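ThiS/MoaD family protein (Amycolatopsis orientalis, PDB 4N6E) probably acts as a ubiquitin-like sulfur carrier (CysO), supplying sulfur from its C-terminal tail to the 2-thiosugar synthase BexX, with which it forms a complex. Local coordinates at residues 9-12 against 13-16; 25-28 against 29-32. All blocks are in the same frame, centred on the assembly; numbering follows the deposited sequence.

How the interactions relate
Interaction 1 (9-16) folds the loop that joins strands 3-6 and 20-23, whereas interaction 2 (25-32) lies just after strand 20-23 and starts helix 28-38. Their centres are 19 Å apart, on opposite sides of the chain's centre, and their nearest atoms stay about 9 Å apart, so they do not touch. Helix 42-46 relates them: Leu11, His14 and Thr15 of interaction 1 pack on Ile42 or Arg45, while Leu29 and Ile32 of interaction 2 pack on Lys43. Interaction 1 also borders a chain of another protein, through Thr9, Ile10 and Arg12; no other protein chain of the assembly reaches interaction 2.

Interaction 1: 9-12 against 13-16; sequences TILR and THTG
His14 grips the carbonyl oxygen of Leu11 twice, with its backbone and with its ring. The backbone donor, His14 N, lies 3.0 Å from Leu11 O, and the ring donor, His14 ND1, lies 3.2 Å from the same oxygen. Both approach from one face of the Leu11 carbonyl plane, and neither sits in that plane: His14 N stands 41° above it and ND1 is tilted by 32°. On the donor side the geometry is planar: Leu11 O falls in the imidazole plane, at the ND1 edge. The first torsion of His14 (chi1 -54°) sets CG beside its own backbone N, which lets ring and amide converge on one acceptor. Alongside, Leu11 CD2 comes within 4.3 Å of His14 CE1.

One residue on, Thr15 N makes a weak bond of 3.3 Å to Arg12 O. Thr15 OG1 turns back over Arg12, 3.5 Å from Arg12 CA, but its hydrogen-bond partner is Glu18 O. The Arg12 side chain leads away from the turn, extended from CG to NE; NE bonds to Ile7 O, and Thr9 OG1 sits 3.4 Å above the centre of one guanidinium face. Further out, Ile42 and Arg45 of helix 42-46 pack on the His14 side chain. With an alanine here in place of His14 the imidazole goes, and Leu11 O would probably be left with one donor of its two, with less packing against Ile42 and Arg45.

Chemically, the ring bond requires a hydrogen on ND1. That fits either the neutral ND1-H form or a doubly protonated imidazole, and the carbonyl would probably disfavour the form that lacks this hydrogen.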
loop_
_atom_site.group_PDB
_atom_site.type_symbol
_atom_site.label_atom_id
_atom_site.label_comp_id
_atom_site.label_asym_id
_atom_site.label_seq_id
_atom_site.Cartn_x
_atom_site.Cartn_y
_atom_site.Cartn_z
ATOM N N THR B 9 12.868 34.287 -15.839
ATOM C CA THR B 9 13.737 34.022 -14.689
ATOM C C THR B 9 14.891 33.078 -14.994
ATOM O O THR B 9 16.051 33.362 -14.669
ATOM C CB THR B 9 12.911 33.457 -13.515
ATOM O OG1 THR B 9 11.839 34.362 -13.213
ATOM C CG2 THR B 9 13.773 33.273 -12.261
ATOM N N ILE B 10 14.567 31.979 -15.661
ATOM C CA ILE B 10 15.498 30.872 -15.850
ATOM C C ILE B 10 16.687 31.263 -16.744
ATOM O O ILE B 10 17.741 30.634 -16.676
ATOM C CB ILE B 10 14.784 29.610 -16.412
ATOM C CG1 ILE B 10 13.360 29.440 -15.819
ATOM C CG2 ILE B 10 15.618 28.357 -16.124
ATOM C CD1 ILE B 10 12.208 30.063 -16.600
ATOM N N LEU B 11 16.518 32.310 -17.559
ATOM C CA LEU B 11 17.571 32.796 -18.470
ATOM C C LEU B 11 18.264 34.087 -18.007
ATOM O O LEU B 11 19.225 34.538 -18.636
ATOM C CB LEU B 11 16.977 33.032 -19.856
ATOM C CG LEU B 11 16.440 31.802 -20.583
ATOM C CD1 LEU B 11 15.586 32.226 -21.766
ATOM C CD2 LEU B 11 17.583 30.915 -21.047
ATOM N N ARG B 12 17.789 34.664 -16.907
ATOM C CA ARG B 12 18.366 35.895 -16.369
ATOM C C ARG B 12 19.834 35.736 -15.907
ATOM O O ARG B 12 20.519 36.727 -15.663
ATOM C CB ARG B 12 17.481 36.440 -15.240
ATOM C CG ARG B 12 16.058 36.742 -15.686
ATOM C CD ARG B 12 15.188 37.334 -14.586
ATOM N NE ARG B 12 13.773 37.362 -14.982
ATOM C CZ ARG B 12 12.743 37.606 -14.167
ATOM N NH1 ARG B 12 11.504 37.606 -14.644
ATOM N NH2 ARG B 12 12.933 37.867 -12.880
ATOM N N THR B 13 20.310 34.496 -15.792
ATOM C CA THR B 13 21.740 34.218 -15.638
ATOM C C THR B 13 22.553 34.984 -16.684
ATOM O O THR B 13 23.551 35.621 -16.350
ATOM C CB THR B 13 22.054 32.709 -15.802
ATOM O OG1 THR B 13 20.985 31.926 -15.260
ATOM C CG2 THR B 13 23.362 32.335 -15.104
ATOM N N HIS B 14 22.105 34.940 -17.939
ATOM C CA HIS B 14 22.857 35.516 -19.064
ATOM C C HIS B 14 22.733 37.036 -19.160
ATOM O O HIS B 14 23.587 37.681 -19.764
ATOM C CB HIS B 14 22.400 34.911 -20.388
ATOM C CG HIS B 14 22.445 33.417 -20.421
ATOM N ND1 HIS B 14 21.449 32.629 -19.882
ATOM C CD2 HIS B 14 23.357 32.564 -20.944
ATOM C CE1 HIS B 14 21.750 31.355 -20.064
ATOM N NE2 HIS B 14 22.902 31.289 -20.708
ATOM N N THR B 15 21.676 37.601 -18.575
ATOM C CA THR B 15 21.438 39.047 -18.629
ATOM C C THR B 15 21.797 39.780 -17.324
ATOM O O THR B 15 21.151 40.779 -16.957
ATOM C CB THR B 15 19.964 39.352 -18.989
ATOM O OG1 THR B 15 19.097 38.904 -17.939
ATOM C CG2 THR B 15 19.585 38.680 -20.302
ATOM N N GLY B 16 22.829 39.290 -16.633
ATOM C CA GLY B 16 23.206 39.820 -15.321
ATOM C C GLY B 16 22.029 39.964 -14.365
ATOM O O GLY B 16 21.929 40.959 -13.632
#

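Interaction 2: 25-28 against 29-32; sequences GATV and LEII
Thr27 holds OG1 between its backbone N and its carbonyl carbon (chi1 61°), while Glu30 sends CG off beside its own backbone N (chi1 -72°) and then runs extended to CD. The first torsion aims the hydroxyl at the first turn of helix 28-38; the second carries the carboxylate back to the residues ahead of it, and the two side chains cross at about a right angle. Two reciprocal bonds result. Glu30 N donates to Thr27 OG1 over 3.1 Å, and Thr27 N reaches Glu30 OE1 by a weak, long bond of 3.5 Å. The same carboxylate oxygen takes a firmer bond from Ala26 N at 2.7 Å, met nearly along the C-O axis, so Glu30 OE1 accepts from two successive amides.

Behind this polar pair the helical backbone bonds begin. Ile31 N to Thr27 O is weak at 3.3 Å, whereas Ile32 N to Val28 O is 3.0 Å. On the apolar side Val28 and Ile32 lie side by side and point the same way, Val28 CG1 resting 3.9 Å from Ile32 CD1. Ile31 turns CD1 back to Gly25 N, at 3.6 Å, and packs beyond the segments on Val3 and Val5 of strand 3-6.

Taken together, the hydroxyl at the N-cap and the carboxylate three residues on form a capping box. It opens the helix that follows the first two strands, 3-6 and 20-23, in the beta-grasp fold of ThiS and other ubiquitin-like proteins.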
loop_
_atom_site.group_PDB
_atom_site.type_symbol
_atom_site.label_atom_id
_atom_site.label_comp_id
_atom_site.label_asym_id
_atom_site.label_seq_id
_atom_site.Cartn_x
_atom_site.Cartn_y
_atom_site.Cartn_z
ATOM N N GLY B 25 16.136 46.987 -33.447
ATOM C CA GLY B 25 16.068 46.064 -34.580
ATOM C C GLY B 25 14.703 46.061 -35.243
ATOM O O GLY B 25 13.717 46.545 -34.676
ATOM N N ALA B 26 14.649 45.512 -36.452
ATOM C CA ALA B 26 13.418 45.502 -37.244
ATOM C C ALA B 26 12.800 44.108 -37.345
ATOM O O ALA B 26 11.582 43.992 -37.386
ATOM C CB ALA B 26 13.676 46.068 -38.634
ATOM N N THR B 27 13.635 43.072 -37.418
ATOM C CA THR B 27 13.170 41.696 -37.347
ATOM C C THR B 27 13.381 41.159 -35.930
ATOM O O THR B 27 13.995 41.813 -35.095
ATOM C CB THR B 27 13.910 40.773 -38.338
ATOM O OG1 THR B 27 15.310 40.762 -38.038
ATOM C CG2 THR B 27 13.694 41.217 -39.780
ATOM N N VAL B 28 12.849 39.968 -35.665
ATOM C CA VAL B 28 13.076 39.292 -34.397
ATOM C C VAL B 28 14.555 38.978 -34.258
ATOM O O VAL B 28 15.117 39.127 -33.179
ATOM C CB VAL B 28 12.262 37.977 -34.299
ATOM C CG1 VAL B 28 12.764 37.092 -33.162
ATOM C CG2 VAL B 28 10.787 38.281 -34.116
ATOM N N LEU B 29 15.166 38.536 -35.358
ATOM C CA LEU B 29 16.550 38.070 -35.355
ATOM C C LEU B 29 17.546 39.201 -35.116
ATOM O O LEU B 29 18.621 38.983 -34.548
ATOM C CB LEU B 29 16.873 37.362 -36.672
ATOM C CG LEU B 29 18.320 36.917 -36.907
ATOM C CD1 LEU B 29 18.823 36.027 -35.779
ATOM C CD2 LEU B 29 18.434 36.202 -38.250
ATOM N N GLU B 30 17.193 40.404 -35.555
ATOM C CA GLU B 30 18.002 41.579 -35.259
ATOM C C GLU B 30 17.923 41.890 -33.769
ATOM O O GLU B 30 18.938 42.210 -33.156
ATOM C CB GLU B 30 17.565 42.790 -36.100
ATOM C CG GLU B 30 17.956 42.678 -37.574
ATOM C CD GLU B 30 17.630 43.923 -38.386
ATOM O OE1 GLU B 30 16.663 44.647 -38.049
ATOM O OE2 GLU B 30 18.351 44.174 -39.372
ATOM N N ILE B 31 16.732 41.778 -33.188
ATOM C CA ILE B 31 16.544 42.013 -31.749
ATOM C C ILE B 31 17.311 40.991 -30.907
ATOM O O ILE B 31 17.726 41.285 -29.783
ATOM C CB ILE B 31 15.057 41.959 -31.341
ATOM C CG1 ILE B 31 14.266 43.072 -32.034
ATOM C CG2 ILE B 31 14.897 42.064 -29.829
ATOM C CD1 ILE B 31 14.483 44.459 -31.460
ATOM N N ILE B 32 17.494 39.791 -31.444
ATOM C CA ILE B 32 18.239 38.766 -30.735
ATOM C C ILE B 32 19.725 39.135 -30.789
ATOM O O ILE B 32 20.338 39.360 -29.747
ATOM C CB ILE B 32 17.906 37.352 -31.282
ATOM C CG1 ILE B 32 16.524 36.931 -30.758
ATOM C CG2 ILE B 32 18.953 36.324 -30.871
ATOM C CD1 ILE B 32 15.946 35.682 -31.395
#